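Local structure of glutathione synthetase-like effector 30 (Gpa-GSS30-apo) (5OET) at residues 240-251 and 306-315; 155-163 and 332-343. The protein is a glutathione synthetase-like effector of a plant-parasitic nematode, apparently derived from a housekeeping glutathione synthetase, an enzyme that joins glycine to gamma-glutamylcysteine using ATP. One frame throughout, in Å; residues are numbered along the deposited sequence.

Interaction 1 of 2, residues 240-251 and 306-315; sequences FGNAEAVILFLH and FVVAVVFDRL
F240 lays its ring over the bend at A309, whose CA stands 3.6 Å from the ring centroid and close to the ring normal, a CH-pi contact. With CG anti to the backbone N (chi1 -168°), the ring leaves the end of helix 225-240 and reaches across to A309, while V307 CG1 approaches it obliquely. Further along, F312 turns an edge toward the face of F249 in an offset edge-to-face pair, the centroids 5.1 Å apart and the planes at 90°. R314 then serves two rings: its CB lies over a face of H251, 3.9 Å from the centroid, and its CD over a face of F312. F249 also stacks with F281 of the neighbouring strand 279-283.

The backbones pair in parallel, strand 246-251 with 306-314. V246 N reaches V307 O and A309 N returns to V246 O, each at 2.9 Å; past the corner at A309 the alternation resumes, with L248 bonded to V310 and F312, and L250 to F312 and R314. I247, F249, V310 and F312 share one face of the sheet; V246, L248, V308 and V311 pack on the other. Strand 246-251 also pairs, through backbone hydrogen bonds, with strand 279-283, to which helix 259-270 connects it in a beta-alpha-beta crossover, so it has parallel neighbours along both edges.

The main-chain groups of the paired strands are largely spent on one another and on adjoining strands, leaving hydrocarbon and ring faces to pack. R314, though buried, has its guanidinium bonded to S262 OG and I191 O, so its aliphatic part can serve as apolar filling.

Interaction 2 of 2, residues 155-163 and 332-343; sequences GIRQPVAMF and HSTAIKTPPYIF
R157 and H332 lie flat on one another, and the arginine can be followed outward atom by atom. Its CB passes S333 O at 4.0 Å. An extended chain from CG to NE then carries CD over the imidazole face, 3.9 Å from the ring centroid. NE lies above the same face, toward its rim, and CZ comes over CE1, so that guanidinium and ring stack with planes only 15° apart. At the tip, NH1 also lies near H332 CE1, while NH2 makes a weak, long bond to H332 O, a carbonyl that also accepts from R293. The imidazole is fixed in rotation from its edge: H332 NE2 donates to G155 O at 3.0 Å, the acceptor lying in the ring plane. The guanidinium has a further cation-pi partner in F298.

The contact spans two sheets of the glutathione synthetase fold, since strand 160-173 belongs to the large mixed sheet and the short, weakly bonded strand at about 336-337 pairs with strand 306-314 in the other. A backbone bond between them, M162 N to K337 O, is 3.2 Å long, and T338 CA leans on M162 O through a CA-H...O contact. Just beyond, a cis peptide precedes P339.

Q158 is clasped by both of its amide ends. NE2 donates to T334 O at 2.8 Å, nearly in the amide plane, and OE1 accepts from V160 N in its own segment; the bend at chi2 (43°) folds the group back for this. I336 CG2 sits against V160 O, and CD1 meets V160 CG1. At the far end F343 puts CE2 over the face of F163, the ring planes inclined at 44°, while P340 CD packs on A161 CB at 3.6 Å.

Interactions 1 and 2 have centres about 12 Å apart and meet along a shared strand edge. The main chain of I336 bonds to 306-315 at the corner and just past it: I336 N to A309 O and V311 N to I336 O, both 2.8 Å and probable hydrogen bonds. T338 OG1 adds bonds to V311 O and D313 N, and F240 CE1 packs against T334 O at 3.3 Å. Interaction 1 is nested within the chain loop that interaction 2 closes. Segment 332-343 lies between the smaller mixed sheet and strand 160-173 of the large one. Neither contact includes H406 or E426, which hold the magnesium ion; both are structural packing.

Interaction 1 of 2, residues 240-251 and 306-315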
loop_
_atom_site.group_PDB
_atom_site.type_symbol
_atom_site.label_atom_id
_atom_site.label_comp_id
_atom_site.label_asym_id
_atom_site.label_seq_id
_atom_site.Cartn_x
_atom_site.Cartn_y
_atom_site.Cartn_z
ATOM N N PHE A 240 1.089 9.904 30.343
ATOM C CA PHE A 240 0.257 11.096 30.543
ATOM C C PHE A 240 -0.972 10.794 31.426
ATOM O O PHE A 240 -1.379 11.627 32.231
ATOM C CB PHE A 240 -0.174 11.687 29.200
ATOM C CG PHE A 240 -0.771 13.052 29.308
ATOM C CD1 PHE A 240 0.039 14.166 29.414
ATOM C CD2 PHE A 240 -2.155 13.221 29.314
ATOM C CE1 PHE A 240 -0.526 15.427 29.535
ATOM C CE2 PHE A 240 -2.718 14.489 29.425
ATOM C CZ PHE A 240 -1.909 15.590 29.535
ATOM N N GLY A 241 -1.560 9.615 31.241
ATOM C CA GLY A 241 -2.506 9.053 32.198
ATOM C C GLY A 241 -3.902 9.656 32.200
ATOM O O GLY A 241 -4.520 9.761 33.261
ATOM N N ASN A 242 -4.391 10.023 31.020
ATOM C CA ASN A 242 -5.730 10.574 30.830
ATOM C C ASN A 242 -6.414 9.760 29.740
ATOM O O ASN A 242 -6.030 9.860 28.577
ATOM C CB ASN A 242 -5.609 12.036 30.406
ATOM C CG ASN A 242 -6.947 12.777 30.345
ATOM O OD1 ASN A 242 -7.941 12.301 29.779
ATOM N ND2 ASN A 242 -6.946 13.988 30.886
ATOM N N ALA A 243 -7.418 8.973 30.120
ATOM C CA ALA A 243 -8.118 8.074 29.184
ATOM C C ALA A 243 -8.788 8.786 28.031
ATOM O O ALA A 243 -8.944 8.189 26.976
ATOM C CB ALA A 243 -9.166 7.237 29.903
ATOM N N GLU A 244 -9.206 10.034 28.246
ATOM C CA GLU A 244 -9.894 10.820 27.216
ATOM C C GLU A 244 -8.970 11.701 26.361
ATOM O O GLU A 244 -9.443 12.296 25.377
ATOM C CB GLU A 244 -11.055 11.645 27.830
ATOM C CG GLU A 244 -12.393 10.899 27.994
ATOM C CD GLU A 244 -12.980 10.260 26.702
ATOM O OE1 GLU A 244 -12.675 10.666 25.540
ATOM O OE2 GLU A 244 -13.760 9.302 26.854
ATOM N N ALA A 245 -7.673 11.745 26.692
ATOM C CA ALA A 245 -6.675 12.488 25.921
ATOM C C ALA A 245 -6.300 11.875 24.581
ATOM O O ALA A 245 -6.273 10.652 24.418
ATOM C CB ALA A 245 -5.413 12.676 26.730
ATOM N N VAL A 246 -5.954 12.765 23.647
ATOM C CA VAL A 246 -5.659 12.425 22.259
ATOM C C VAL A 246 -4.193 12.599 21.987
ATOM O O VAL A 246 -3.507 13.331 22.683
ATOM C CB VAL A 246 -6.400 13.344 21.234
ATOM C CG1 VAL A 246 -7.894 13.397 21.530
ATOM C CG2 VAL A 246 -5.809 14.772 21.166
ATOM N N ILE A 247 -3.741 11.973 20.920
ATOM C CA ILE A 247 -2.406 12.166 20.416
ATOM C C ILE A 247 -2.478 13.077 19.176
ATOM O O ILE A 247 -3.228 12.801 18.234
ATOM C CB ILE A 247 -1.784 10.816 20.064
ATOM C CG1 ILE A 247 -1.547 10.010 21.337
ATOM C CG2 ILE A 247 -0.473 11.024 19.335
ATOM C CD1 ILE A 247 -1.281 8.551 21.064
ATOM N N LEU A 248 -1.683 14.147 19.176
ATOM C CA LEU A 248 -1.716 15.122 18.105
ATOM C C LEU A 248 -0.606 14.833 17.117
ATOM O O LEU A 248 0.560 14.698 17.514
ATOM C CB LEU A 248 -1.545 16.514 18.676
ATOM C CG LEU A 248 -1.965 17.700 17.811
ATOM C CD1 LEU A 248 -3.458 17.649 17.508
ATOM C CD2 LEU A 248 -1.617 18.994 18.549
ATOM N N PHE A 249 -0.977 14.701 15.838
ATOM C CA PHE A 249 -0.011 14.601 14.750
ATOM C C PHE A 249 -0.013 15.972 14.096
ATOM O O PHE A 249 -1.035 16.391 13.489
ATOM C CB PHE A 249 -0.382 13.501 13.756
ATOM C CG PHE A 249 -0.093 12.120 14.257
ATOM C CD1 PHE A 249 -0.823 11.573 15.300
ATOM C CD2 PHE A 249 0.909 11.368 13.709
ATOM C CE1 PHE A 249 -0.566 10.289 15.780
ATOM C CE2 PHE A 249 1.167 10.069 14.180
ATOM C CZ PHE A 249 0.434 9.538 15.231
ATOM N N LEU A 250 1.112 16.671 14.255
ATOM C CA LEU A 250 1.285 18.011 13.733
ATOM C C LEU A 250 2.109 17.952 12.448
ATOM O O LEU A 250 3.259 17.524 12.468
ATOM C CB LEU A 250 1.985 18.853 14.791
ATOM C CG LEU A 250 1.795 20.363 14.801
ATOM C CD1 LEU A 250 0.327 20.739 14.820
ATOM C CD2 LEU A 250 2.490 20.920 16.024
ATOM N N HIS A 251 1.500 18.363 11.331
ATOM C CA HIS A 251 2.144 18.322 10.009
ATOM C C HIS A 251 2.299 19.721 9.446
ATOM O O HIS A 251 1.678 20.648 9.919
ATOM C CB HIS A 251 1.326 17.446 9.055
ATOM C CG HIS A 251 1.456 15.993 9.344
ATOM N ND1 HIS A 251 2.343 15.200 8.670
ATOM C CD2 HIS A 251 0.877 15.201 10.279
ATOM C CE1 HIS A 251 2.288 13.972 9.151
ATOM N NE2 HIS A 251 1.438 13.953 10.157
ATOM N N PHE A 306 -10.618 18.657 23.761
ATOM C CA PHE A 306 -9.755 17.488 23.876
ATOM C C PHE A 306 -8.409 17.844 24.445
ATOM O O PHE A 306 -7.712 18.686 23.906
ATOM C CB PHE A 306 -9.580 16.833 22.517
ATOM C CG PHE A 306 -10.837 16.218 21.998
ATOM C CD1 PHE A 306 -11.314 15.024 22.543
ATOM C CD2 PHE A 306 -11.574 16.836 20.982
ATOM C CE1 PHE A 306 -12.498 14.457 22.080
ATOM C CE2 PHE A 306 -12.756 16.278 20.518
ATOM C CZ PHE A 306 -13.213 15.083 21.063
ATOM N N VAL A 307 -8.049 17.165 25.533
ATOM C CA VAL A 307 -6.734 17.289 26.113
ATOM C C VAL A 307 -5.782 16.485 25.227
ATOM O O VAL A 307 -6.138 15.456 24.673
ATOM C CB VAL A 307 -6.722 16.857 27.595
ATOM C CG1 VAL A 307 -5.358 17.097 28.223
ATOM C CG2 VAL A 307 -7.770 17.651 28.382
ATOM N N VAL A 308 -4.585 17.017 25.025
ATOM C CA VAL A 308 -3.604 16.402 24.146
ATOM C C VAL A 308 -2.521 15.858 25.050
ATOM O O VAL A 308 -1.873 16.625 25.760
ATOM C CB VAL A 308 -3.013 17.419 23.155
ATOM C CG1 VAL A 308 -1.909 16.787 22.331
ATOM C CG2 VAL A 308 -4.080 17.971 22.231
ATOM N N ALA A 309 -2.347 14.540 25.026
ATOM C CA ALA A 309 -1.347 13.846 25.841
ATOM C C ALA A 309 0.055 13.910 25.220
ATOM O O ALA A 309 1.049 14.094 25.929
ATOM C CB ALA A 309 -1.752 12.399 26.056
ATOM N N VAL A 310 0.127 13.745 23.899
ATOM C CA VAL A 310 1.375 13.686 23.155
ATOM C C VAL A 310 1.262 14.580 21.946
ATOM O O VAL A 310 0.294 14.472 21.217
ATOM C CB VAL A 310 1.624 12.262 22.637
ATOM C CG1 VAL A 310 2.979 12.160 21.928
ATOM C CG2 VAL A 310 1.520 11.265 23.771
ATOM N N VAL A 311 2.245 15.441 21.718
ATOM C CA VAL A 311 2.327 16.156 20.443
ATOM C C VAL A 311 3.414 15.518 19.588
ATOM O O VAL A 311 4.600 15.712 19.820
ATOM C CB VAL A 311 2.562 17.658 20.601
ATOM C CG1 VAL A 311 2.661 18.320 19.231
ATOM C CG2 VAL A 311 1.409 18.276 21.349
ATOM N N PHE A 312 2.991 14.745 18.599
ATOM C CA PHE A 312 3.903 14.112 17.690
ATOM C C PHE A 312 4.210 15.113 16.573
ATOM O O PHE A 312 3.385 15.367 15.709
ATOM C CB PHE A 312 3.281 12.795 17.227
ATOM C CG PHE A 312 4.258 11.809 16.628
ATOM C CD1 PHE A 312 5.579 11.685 17.077
ATOM C CD2 PHE A 312 3.832 10.965 15.615
ATOM C CE1 PHE A 312 6.440 10.754 16.502
ATOM C CE2 PHE A 312 4.689 10.038 15.028
ATOM C CZ PHE A 312 5.990 9.926 15.474
ATOM N N ASP A 313 5.380 15.747 16.670
ATOM C CA ASP A 313 5.868 16.751 15.699
ATOM C C ASP A 313 6.337 16.047 14.407
ATOM O O ASP A 313 7.268 15.223 14.419
ATOM C CB ASP A 313 7.043 17.611 16.273
ATOM C CG ASP A 313 6.608 19.046 16.719
ATOM O OD1 ASP A 313 5.816 19.672 15.993
ATOM O OD2 ASP A 313 7.073 19.581 17.775
ATOM N N ARG A 314 5.688 16.384 13.297
ATOM C CA ARG A 314 6.079 15.905 11.990
ATOM C C ARG A 314 6.275 17.135 11.102
ATOM O O ARG A 314 5.761 17.210 9.990
ATOM C CB ARG A 314 5.026 14.931 11.449
ATOM C CG ARG A 314 4.567 13.873 12.451
ATOM C CD ARG A 314 5.595 12.776 12.680
ATOM N NE ARG A 314 5.493 11.749 11.642
ATOM C CZ ARG A 314 6.516 11.130 11.034
ATOM N NH1 ARG A 314 6.254 10.225 10.088
ATOM N NH2 ARG A 314 7.789 11.418 11.341
ATOM N N LEU A 315 7.042 18.089 11.641
ATOM C CA LEU A 315 7.357 19.370 11.014
ATOM C C LEU A 315 6.089 20.242 10.857
ATOM O O LEU A 315 5.662 20.981 11.767
ATOM C CB LEU A 315 8.075 19.143 9.662
ATOM C CG LEU A 315 9.209 20.087 9.259
ATOM C CD1 LEU A 315 10.391 19.835 10.185
ATOM C CD2 LEU A 315 9.611 19.955 7.783
#

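Interaction 2 of 2, residues 155-163 and 332-343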
loop_
_atom_site.group_PDB
_atom_site.type_symbol
_atom_site.label_atom_id
_atom_site.label_comp_id
_atom_site.label_asym_id
_atom_site.label_seq_id
_atom_site.Cartn_x
_atom_site.Cartn_y
_atom_site.Cartn_z
ATOM N N GLY A 155 9.165 26.683 35.552
ATOM C CA GLY A 155 10.109 25.627 35.188
ATOM C C GLY A 155 9.638 24.780 34.005
ATOM O O GLY A 155 8.903 25.277 33.127
ATOM N N ILE A 156 10.038 23.499 33.986
ATOM C CA ILE A 156 9.582 22.557 32.942
ATOM C C ILE A 156 8.203 22.021 33.352
ATOM O O ILE A 156 8.021 21.532 34.466
ATOM C CB ILE A 156 10.530 21.345 32.679
ATOM C CG1 ILE A 156 12.022 21.714 32.764
ATOM C CG2 ILE A 156 10.260 20.768 31.289
ATOM C CD1 ILE A 156 12.975 20.564 32.503
ATOM N N ARG A 157 7.240 22.103 32.439
ATOM C CA ARG A 157 5.863 21.722 32.735
ATOM C C ARG A 157 5.560 20.254 32.485
ATOM O O ARG A 157 4.698 19.682 33.146
ATOM C CB ARG A 157 4.900 22.643 31.989
ATOM C CG ARG A 157 4.734 23.950 32.755
ATOM C CD ARG A 157 4.114 25.029 31.914
ATOM N NE ARG A 157 4.188 26.317 32.596
ATOM C CZ ARG A 157 3.733 27.468 32.113
ATOM N NH1 ARG A 157 3.883 28.579 32.828
ATOM N NH2 ARG A 157 3.118 27.509 30.924
ATOM N N GLN A 158 6.256 19.651 31.528
ATOM C CA GLN A 158 6.201 18.206 31.298
ATOM C C GLN A 158 7.615 17.623 31.355
ATOM O O GLN A 158 8.361 17.757 30.396
ATOM C CB GLN A 158 5.532 17.901 29.959
ATOM C CG GLN A 158 5.294 16.430 29.684
ATOM C CD GLN A 158 4.768 15.624 30.869
ATOM O OE1 GLN A 158 5.538 15.123 31.682
ATOM N NE2 GLN A 158 3.456 15.469 30.946
ATOM N N PRO A 159 7.992 16.996 32.487
ATOM C CA PRO A 159 9.303 16.315 32.614
ATOM C C PRO A 159 9.526 15.141 31.670
ATOM O O PRO A 159 10.662 14.860 31.311
ATOM C CB PRO A 159 9.293 15.787 34.059
ATOM C CG PRO A 159 8.329 16.653 34.768
ATOM C CD PRO A 159 7.260 16.968 33.765
ATOM N N VAL A 160 8.449 14.445 31.308
ATOM C CA VAL A 160 8.530 13.250 30.465
ATOM C C VAL A 160 8.642 13.647 28.997
ATOM O O VAL A 160 7.758 14.301 28.446
ATOM C CB VAL A 160 7.330 12.294 30.680
ATOM C CG1 VAL A 160 7.359 11.142 29.683
ATOM C CG2 VAL A 160 7.337 11.761 32.105
ATOM N N ALA A 161 9.745 13.221 28.394
ATOM C CA ALA A 161 10.025 13.408 26.980
ATOM C C ALA A 161 10.007 12.056 26.318
ATOM O O ALA A 161 10.361 11.057 26.926
ATOM C CB ALA A 161 11.390 14.070 26.789
ATOM N N MET A 162 9.572 12.052 25.070
ATOM C CA MET A 162 9.673 10.910 24.168
ATOM C C MET A 162 10.777 11.258 23.201
ATOM O O MET A 162 10.773 12.334 22.632
ATOM C CB MET A 162 8.376 10.727 23.408
ATOM C CG MET A 162 8.445 9.717 22.290
ATOM S SD MET A 162 6.779 9.393 21.723
ATOM C CE MET A 162 7.157 8.707 20.114
ATOM N N PHE A 163 11.723 10.350 23.011
ATOM C CA PHE A 163 12.949 10.683 22.307
ATOM C C PHE A 163 13.289 9.563 21.340
ATOM O O PHE A 163 13.660 8.475 21.769
ATOM C CB PHE A 163 14.040 10.933 23.344
ATOM C CG PHE A 163 15.416 11.022 22.779
ATOM C CD1 PHE A 163 15.671 11.731 21.607
ATOM C CD2 PHE A 163 16.478 10.404 23.439
ATOM C CE1 PHE A 163 16.957 11.803 21.092
ATOM C CE2 PHE A 163 17.765 10.471 22.938
ATOM C CZ PHE A 163 18.010 11.167 21.766
ATOM N N HIS A 332 5.964 24.612 26.018
ATOM C CA HIS A 332 5.760 24.987 27.422
ATOM C C HIS A 332 4.307 24.677 27.830
ATOM O O HIS A 332 3.496 25.558 28.082
ATOM C CB HIS A 332 6.140 26.459 27.633
ATOM C CG HIS A 332 6.563 26.776 29.033
ATOM N ND1 HIS A 332 6.262 27.966 29.668
ATOM C CD2 HIS A 332 7.325 26.070 29.905
ATOM C CE1 HIS A 332 6.841 27.986 30.857
ATOM N NE2 HIS A 332 7.465 26.834 31.039
ATOM N N SER A 333 3.994 23.390 27.862
ATOM C CA SER A 333 2.673 22.898 28.205
ATOM C C SER A 333 2.840 21.481 28.708
ATOM O O SER A 333 3.918 20.916 28.569
ATOM C CB SER A 333 1.770 22.878 26.981
ATOM O OG SER A 333 2.052 21.743 26.180
ATOM N N THR A 334 1.775 20.880 29.229
ATOM C CA THR A 334 1.912 19.566 29.830
ATOM C C THR A 334 1.957 18.405 28.829
ATOM O O THR A 334 2.221 17.277 29.234
ATOM C CB THR A 334 0.835 19.302 30.878
ATOM O OG1 THR A 334 -0.448 19.189 30.247
ATOM C CG2 THR A 334 0.860 20.428 31.943
ATOM N N ALA A 335 1.718 18.647 27.540
ATOM C CA ALA A 335 1.786 17.570 26.558
ATOM C C ALA A 335 3.206 17.012 26.471
ATOM O O ALA A 335 4.184 17.753 26.616
ATOM C CB ALA A 335 1.323 18.052 25.186
ATOM N N ILE A 336 3.322 15.703 26.257
ATOM C CA ILE A 336 4.616 15.104 26.020
ATOM C C ILE A 336 5.025 15.493 24.599
ATOM O O ILE A 336 4.235 15.371 23.680
ATOM C CB ILE A 336 4.579 13.585 26.196
ATOM C CG1 ILE A 336 4.213 13.245 27.642
ATOM C CG2 ILE A 336 5.930 12.980 25.831
ATOM C CD1 ILE A 336 3.989 11.763 27.881
ATOM N N LYS A 337 6.243 16.009 24.445
ATOM C CA LYS A 337 6.801 16.395 23.140
ATOM C C LYS A 337 7.718 15.293 22.646
ATOM O O LYS A 337 8.162 14.445 23.427
ATOM C CB LYS A 337 7.576 17.713 23.226
ATOM C CG LYS A 337 6.731 18.965 23.016
ATOM C CD LYS A 337 5.794 19.242 24.173
ATOM C CE LYS A 337 6.541 19.562 25.455
ATOM N NZ LYS A 337 5.614 20.063 26.508
ATOM N N THR A 338 8.015 15.327 21.346
ATOM C CA THR A 338 8.605 14.178 20.625
ATOM C C THR A 338 9.718 14.584 19.635
ATOM O O THR A 338 9.544 14.389 18.434
ATOM C CB THR A 338 7.504 13.442 19.809
ATOM O OG1 THR A 338 7.023 14.315 18.771
ATOM C CG2 THR A 338 6.316 12.979 20.704
ATOM N N PRO A 339 10.843 15.132 20.090
ATOM C CA PRO A 339 11.119 15.413 21.477
ATOM C C PRO A 339 10.993 16.905 21.726
ATOM O O PRO A 339 10.776 17.661 20.791
ATOM C CB PRO A 339 12.579 14.954 21.610
ATOM C CG PRO A 339 13.173 15.238 20.269
ATOM C CD PRO A 339 12.047 15.349 19.274
ATOM N N PRO A 340 11.152 17.335 22.973
ATOM C CA PRO A 340 11.093 18.782 23.187
ATOM C C PRO A 340 12.226 19.527 22.500
ATOM O O PRO A 340 13.208 18.924 22.102
ATOM C CB PRO A 340 11.146 18.934 24.717
ATOM C CG PRO A 340 11.515 17.593 25.259
ATOM C CD PRO A 340 11.146 16.572 24.230
ATOM N N TYR A 341 12.090 20.836 22.386
ATOM C CA TYR A 341 13.017 21.645 21.590
ATOM C C TYR A 341 14.473 21.577 22.028
ATOM O O TYR A 341 15.357 21.639 21.180
ATOM C CB TYR A 341 12.553 23.109 21.476
ATOM C CG TYR A 341 11.960 23.401 20.133
ATOM C CD1 TYR A 341 12.784 23.593 19.035
ATOM C CD2 TYR A 341 10.572 23.439 19.939
ATOM C CE1 TYR A 341 12.252 23.834 17.774
ATOM C CE2 TYR A 341 10.025 23.695 18.683
ATOM C CZ TYR A 341 10.879 23.889 17.602
ATOM O OH TYR A 341 10.389 24.143 16.340
ATOM N N ILE A 342 14.718 21.415 23.330
ATOM C CA ILE A 342 16.085 21.254 23.874
ATOM C C ILE A 342 16.933 20.227 23.114
ATOM O O ILE A 342 18.156 20.386 23.004
ATOM C CB ILE A 342 16.064 20.926 25.393
ATOM C CG1 ILE A 342 17.464 20.950 26.000
ATOM C CG2 ILE A 342 15.443 19.566 25.677
ATOM C CD1 ILE A 342 18.143 22.290 25.925
ATOM N N PHE A 343 16.280 19.199 22.565
ATOM C CA PHE A 343 16.985 18.144 21.837
ATOM C C PHE A 343 17.536 18.617 20.509
ATOM O O PHE A 343 18.537 18.065 20.041
ATOM C CB PHE A 343 16.088 16.932 21.629
ATOM C CG PHE A 343 15.945 16.087 22.848
ATOM C CD1 PHE A 343 15.182 16.513 23.904
ATOM C CD2 PHE A 343 16.587 14.884 22.945
ATOM C CE1 PHE A 343 15.038 15.740 25.038
ATOM C CE2 PHE A 343 16.448 14.104 24.069
ATOM C CZ PHE A 343 15.677 14.535 25.125
#